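Local coordinates for protein Atg1 tMIT (Kluyveromyces marxianus, PDB 4P1N) that is the tandem MIT region of a serine/threonine protein kinase that is essential in autophagy and required for autophagosome formation, at residues 11-22 with 136-146. Sequence-based numbering, arbitrary orientation.
Sequences TPFVESLSAKAF and TLKLNILVQWI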
loop_
_atom_site.group_PDB
_atom_site.type_symbol
_atom_site.label_atom_id
_atom_site.label_comp_id
_atom_site.label_asym_id
_atom_site.label_seq_id
_atom_site.Cartn_x
_atom_site.Cartn_y
_atom_site.Cartn_z
ATOM N N THR B 11 -4.479 14.137 -1.615
ATOM C CA THR B 11 -4.678 12.832 -1.025
ATOM C C THR B 11 -5.841 12.064 -1.661
ATOM O O THR B 11 -5.670 10.887 -1.995
ATOM C CB THR B 11 -4.775 12.899 0.505
ATOM O OG1 THR B 11 -3.491 13.250 1.013
ATOM C CG2 THR B 11 -5.164 11.553 1.102
ATOM N N PRO B 12 -7.000 12.718 -1.842
ATOM C CA PRO B 12 -8.099 12.015 -2.511
ATOM C C PRO B 12 -7.783 11.672 -3.961
ATOM O O PRO B 12 -8.297 10.678 -4.457
ATOM C CB PRO B 12 -9.282 12.991 -2.419
ATOM C CG PRO B 12 -8.759 14.255 -1.822
ATOM C CD PRO B 12 -7.460 13.944 -1.156
ATOM N N PHE B 13 -6.955 12.471 -4.640
ATOM C CA PHE B 13 -6.526 12.116 -5.988
ATOM C C PHE B 13 -5.648 10.860 -5.969
ATOM O O PHE B 13 -5.775 9.986 -6.820
ATOM C CB PHE B 13 -5.792 13.263 -6.653
ATOM C CG PHE B 13 -6.709 14.264 -7.320
ATOM C CD1 PHE B 13 -7.596 15.029 -6.571
ATOM C CD2 PHE B 13 -6.679 14.452 -8.702
ATOM C CE1 PHE B 13 -8.436 15.958 -7.180
ATOM C CE2 PHE B 13 -7.515 15.387 -9.313
ATOM C CZ PHE B 13 -8.392 16.142 -8.551
ATOM N N VAL B 14 -4.782 10.772 -4.970
ATOM C CA VAL B 14 -3.922 9.637 -4.798
ATOM C C VAL B 14 -4.737 8.417 -4.361
ATOM O O VAL B 14 -4.489 7.344 -4.842
ATOM C CB VAL B 14 -2.815 9.951 -3.786
ATOM C CG1 VAL B 14 -1.948 8.732 -3.527
ATOM C CG2 VAL B 14 -1.945 11.068 -4.330
ATOM N N GLU B 15 -5.740 8.587 -3.500
ATOM C CA GLU B 15 -6.601 7.459 -3.117
ATOM C C GLU B 15 -7.337 6.864 -4.310
ATOM O O GLU B 15 -7.484 5.656 -4.409
ATOM C CB GLU B 15 -7.651 7.862 -2.085
ATOM C CG GLU B 15 -7.120 7.871 -0.680
ATOM C CD GLU B 15 -8.148 8.321 0.347
ATOM O OE1 GLU B 15 -8.948 9.224 0.043
ATOM O OE2 GLU B 15 -8.132 7.779 1.474
ATOM N N SER B 16 -7.849 7.752 -5.158
ATOM C CA SER B 16 -8.534 7.398 -6.414
ATOM C C SER B 16 -7.616 6.609 -7.397
ATOM O O SER B 16 -8.011 5.610 -7.973
ATOM C CB SER B 16 -9.052 8.698 -7.063
ATOM O OG SER B 16 -9.632 8.463 -8.338
ATOM N N LEU B 17 -6.380 7.051 -7.568
ATOM C CA LEU B 17 -5.425 6.306 -8.358
ATOM C C LEU B 17 -5.095 4.988 -7.737
ATOM O O LEU B 17 -4.917 4.025 -8.457
ATOM C CB LEU B 17 -4.120 7.097 -8.596
ATOM C CG LEU B 17 -4.370 8.274 -9.532
ATOM C CD1 LEU B 17 -3.263 9.322 -9.408
ATOM C CD2 LEU B 17 -4.526 7.818 -10.983
ATOM N N SER B 18 -5.025 4.936 -6.417
ATOM C CA SER B 18 -4.662 3.701 -5.692
ATOM C C SER B 18 -5.771 2.673 -5.780
ATOM O O SER B 18 -5.510 1.457 -5.832
ATOM C CB SER B 18 -4.330 3.983 -4.230
ATOM O OG SER B 18 -3.172 4.790 -4.121
ATOM N N ALA B 19 -7.008 3.140 -5.823
ATOM C CA ALA B 19 -8.126 2.240 -6.099
ATOM C C ALA B 19 -8.032 1.583 -7.475
ATOM O O ALA B 19 -8.240 0.359 -7.662
ATOM C CB ALA B 19 -9.433 2.994 -5.960
ATOM N N LYS B 20 -7.717 2.403 -8.449
ATOM C CA LYS B 20 -7.454 1.923 -9.791
ATOM C C LYS B 20 -6.263 0.962 -9.891
ATOM O O LYS B 20 -6.345 -0.086 -10.581
ATOM C CB LYS B 20 -7.205 3.125 -10.713
ATOM C CG LYS B 20 -8.466 3.955 -10.956
ATOM C CD LYS B 20 -8.187 5.308 -11.611
ATOM C CE LYS B 20 -9.486 6.090 -11.704
ATOM N NZ LYS B 20 -9.210 7.444 -12.215
ATOM N N ALA B 21 -5.158 1.302 -9.224
ATOM C CA ALA B 21 -3.986 0.414 -9.227
ATOM C C ALA B 21 -4.350 -0.894 -8.562
ATOM O O ALA B 21 -4.091 -1.987 -9.082
ATOM C CB ALA B 21 -2.810 1.080 -8.519
ATOM N N PHE B 22 -5.087 -0.811 -7.475
ATOM C CA PHE B 22 -5.437 -2.025 -6.741
ATOM C C PHE B 22 -6.253 -2.991 -7.583
ATOM O O PHE B 22 -6.017 -4.187 -7.601
ATOM C CB PHE B 22 -6.225 -1.668 -5.455
ATOM C CG PHE B 22 -6.650 -2.880 -4.690
ATOM C CD1 PHE B 22 -5.767 -3.501 -3.817
ATOM C CD2 PHE B 22 -7.901 -3.474 -4.914
ATOM C CE1 PHE B 22 -6.145 -4.636 -3.114
ATOM C CE2 PHE B 22 -8.300 -4.598 -4.198
ATOM C CZ PHE B 22 -7.415 -5.215 -3.327
ATOM N N THR B 136 0.462 14.374 4.970
ATOM C CA THR B 136 -0.392 13.627 5.901
ATOM C C THR B 136 0.141 12.209 6.189
ATOM O O THR B 136 0.899 11.626 5.405
ATOM C CB THR B 136 -1.834 13.559 5.327
ATOM O OG1 THR B 136 -2.265 14.886 4.983
ATOM C CG2 THR B 136 -2.832 12.971 6.324
ATOM N N LEU B 137 -0.255 11.658 7.325
ATOM C CA LEU B 137 0.104 10.283 7.650
ATOM C C LEU B 137 -0.433 9.360 6.553
ATOM O O LEU B 137 0.311 8.523 6.020
ATOM C CB LEU B 137 -0.447 9.904 9.017
ATOM C CG LEU B 137 0.522 9.232 9.990
ATOM C CD1 LEU B 137 0.294 9.717 11.413
ATOM C CD2 LEU B 137 0.370 7.731 9.926
ATOM N N LYS B 138 -1.712 9.551 6.209
ATOM C CA LYS B 138 -2.415 8.763 5.190
ATOM C C LYS B 138 -1.670 8.721 3.890
ATOM O O LYS B 138 -1.454 7.647 3.322
ATOM C CB LYS B 138 -3.792 9.357 4.869
ATOM C CG LYS B 138 -4.978 8.692 5.536
ATOM C CD LYS B 138 -6.155 8.670 4.571
ATOM C CE LYS B 138 -7.438 8.243 5.260
ATOM N NZ LYS B 138 -8.414 7.706 4.266
ATOM N N LEU B 139 -1.328 9.899 3.396
ATOM C CA LEU B 139 -0.546 10.010 2.174
ATOM C C LEU B 139 0.779 9.237 2.257
ATOM O O LEU B 139 1.135 8.546 1.317
ATOM C CB LEU B 139 -0.251 11.498 1.851
ATOM C CG LEU B 139 0.542 11.765 0.589
ATOM C CD1 LEU B 139 -0.199 11.242 -0.631
ATOM C CD2 LEU B 139 0.834 13.240 0.425
ATOM N N ASN B 140 1.516 9.392 3.357
ATOM C CA ASN B 140 2.761 8.630 3.567
ATOM C C ASN B 140 2.561 7.139 3.437
ATOM O O ASN B 140 3.277 6.454 2.696
ATOM C CB ASN B 140 3.364 8.902 4.932
ATOM C CG ASN B 140 4.678 9.611 4.836
ATOM O OD1 ASN B 140 5.606 9.140 4.178
ATOM N ND2 ASN B 140 4.774 10.740 5.492
ATOM N N ILE B 141 1.526 6.659 4.106
ATOM C CA ILE B 141 1.181 5.241 4.049
ATOM C C ILE B 141 0.874 4.833 2.613
ATOM O O ILE B 141 1.488 3.892 2.099
ATOM C CB ILE B 141 0.065 4.897 5.053
ATOM C CG1 ILE B 141 0.666 4.871 6.454
ATOM C CG2 ILE B 141 -0.573 3.554 4.722
ATOM C CD1 ILE B 141 -0.340 4.842 7.607
ATOM N N LEU B 142 0.002 5.587 1.942
ATOM C CA LEU B 142 -0.384 5.287 0.575
ATOM C C LEU B 142 0.781 5.211 -0.350
ATOM O O LEU B 142 0.851 4.334 -1.214
ATOM C CB LEU B 142 -1.327 6.339 -0.004
ATOM C CG LEU B 142 -2.799 6.124 0.236
ATOM C CD1 LEU B 142 -3.565 7.235 -0.442
ATOM C CD2 LEU B 142 -3.263 4.797 -0.326
ATOM N N VAL B 143 1.665 6.188 -0.219
ATOM C CA VAL B 143 2.826 6.259 -1.052
ATOM C C VAL B 143 3.792 5.104 -0.785
ATOM O O VAL B 143 4.316 4.545 -1.740
ATOM C CB VAL B 143 3.512 7.630 -0.936
ATOM C CG1 VAL B 143 4.847 7.629 -1.679
ATOM C CG2 VAL B 143 2.589 8.709 -1.513
ATOM N N GLN B 144 4.028 4.745 0.478
ATOM C CA GLN B 144 4.741 3.482 0.751
ATOM C C GLN B 144 4.108 2.276 0.044
ATOM O O GLN B 144 4.820 1.495 -0.629
ATOM C CB GLN B 144 4.892 3.246 2.233
ATOM C CG GLN B 144 5.860 4.271 2.852
ATOM C CD GLN B 144 6.014 4.100 4.327
ATOM O OE1 GLN B 144 5.311 3.300 4.947
ATOM N NE2 GLN B 144 6.953 4.860 4.930
ATOM N N TRP B 145 2.773 2.167 0.129
ATOM C CA TRP B 145 2.053 1.111 -0.582
ATOM C C TRP B 145 2.264 1.126 -2.085
ATOM O O TRP B 145 2.551 0.091 -2.682
ATOM C CB TRP B 145 0.567 1.160 -0.247
ATOM C CG TRP B 145 -0.223 0.050 -0.852
ATOM C CD1 TRP B 145 -0.388 -1.255 -0.385
ATOM C CD2 TRP B 145 -0.933 0.119 -2.101
ATOM N NE1 TRP B 145 -1.201 -1.958 -1.278
ATOM C CE2 TRP B 145 -1.544 -1.128 -2.323
ATOM C CE3 TRP B 145 -1.157 1.137 -3.008
ATOM C CZ2 TRP B 145 -2.329 -1.381 -3.462
ATOM C CZ3 TRP B 145 -1.978 0.890 -4.122
ATOM C CH2 TRP B 145 -2.536 -0.350 -4.335
ATOM N N ILE B 146 2.098 2.299 -2.705
ATOM C CA ILE B 146 2.278 2.479 -4.143
ATOM C C ILE B 146 3.665 2.048 -4.527
ATOM O O ILE B 146 3.850 1.299 -5.469
ATOM C CB ILE B 146 2.055 3.984 -4.539
ATOM C CG1 ILE B 146 0.584 4.323 -4.510
ATOM C CG2 ILE B 146 2.644 4.302 -5.906
ATOM C CD1 ILE B 146 0.270 5.801 -4.360
#
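Glu15 and Lys138 form a salt bridge across the two helices. Lys138 NZ donates to Glu15 OE2 at 2.8 Å, nearly along the C-O axis of the carboxylate. The two side chains meet at about a right angle, and the lysine bends at chi2 to get there. Nearer the backbone, Glu15 CG rests 3.6 Å from Leu142 CD1. With an alanine at Glu15, the Lys138 ammonium would probably lose its mate in this pair and Leu142 CD1 the methylene it packs on.

Ser18 OG lies in an apolar setting, 3.6 Å from Ile146 CD1. Its hydroxyl is satisfied within its own helix, donating to Val14 O at 3.0 Å. OG stands anti to the carbonyl carbon (chi1 -65°), which swings it back along the helix. Val14 O also accepts from Ser18 N, the two donors arriving from opposite faces of its plane. Val14 CG1 packs against Leu142 CD1 and Ile146 CD1.

Trp145 CZ2 meets the edge of the Phe22 ring at CD1, 4.1 Å away. Its indole NE1 is satisfied elsewhere, by Gln144 of the second subunit.

The axes of 11-22 and 137-146 run 30° from parallel, on helices 10-33 and 137-170 within the first MIT domain. Helix 95-129 packs against Val14, Ala21 and Ile146, completing a three-helix arrangement, while Trp221 of helix 209-227 touches Ser16 and Ala19.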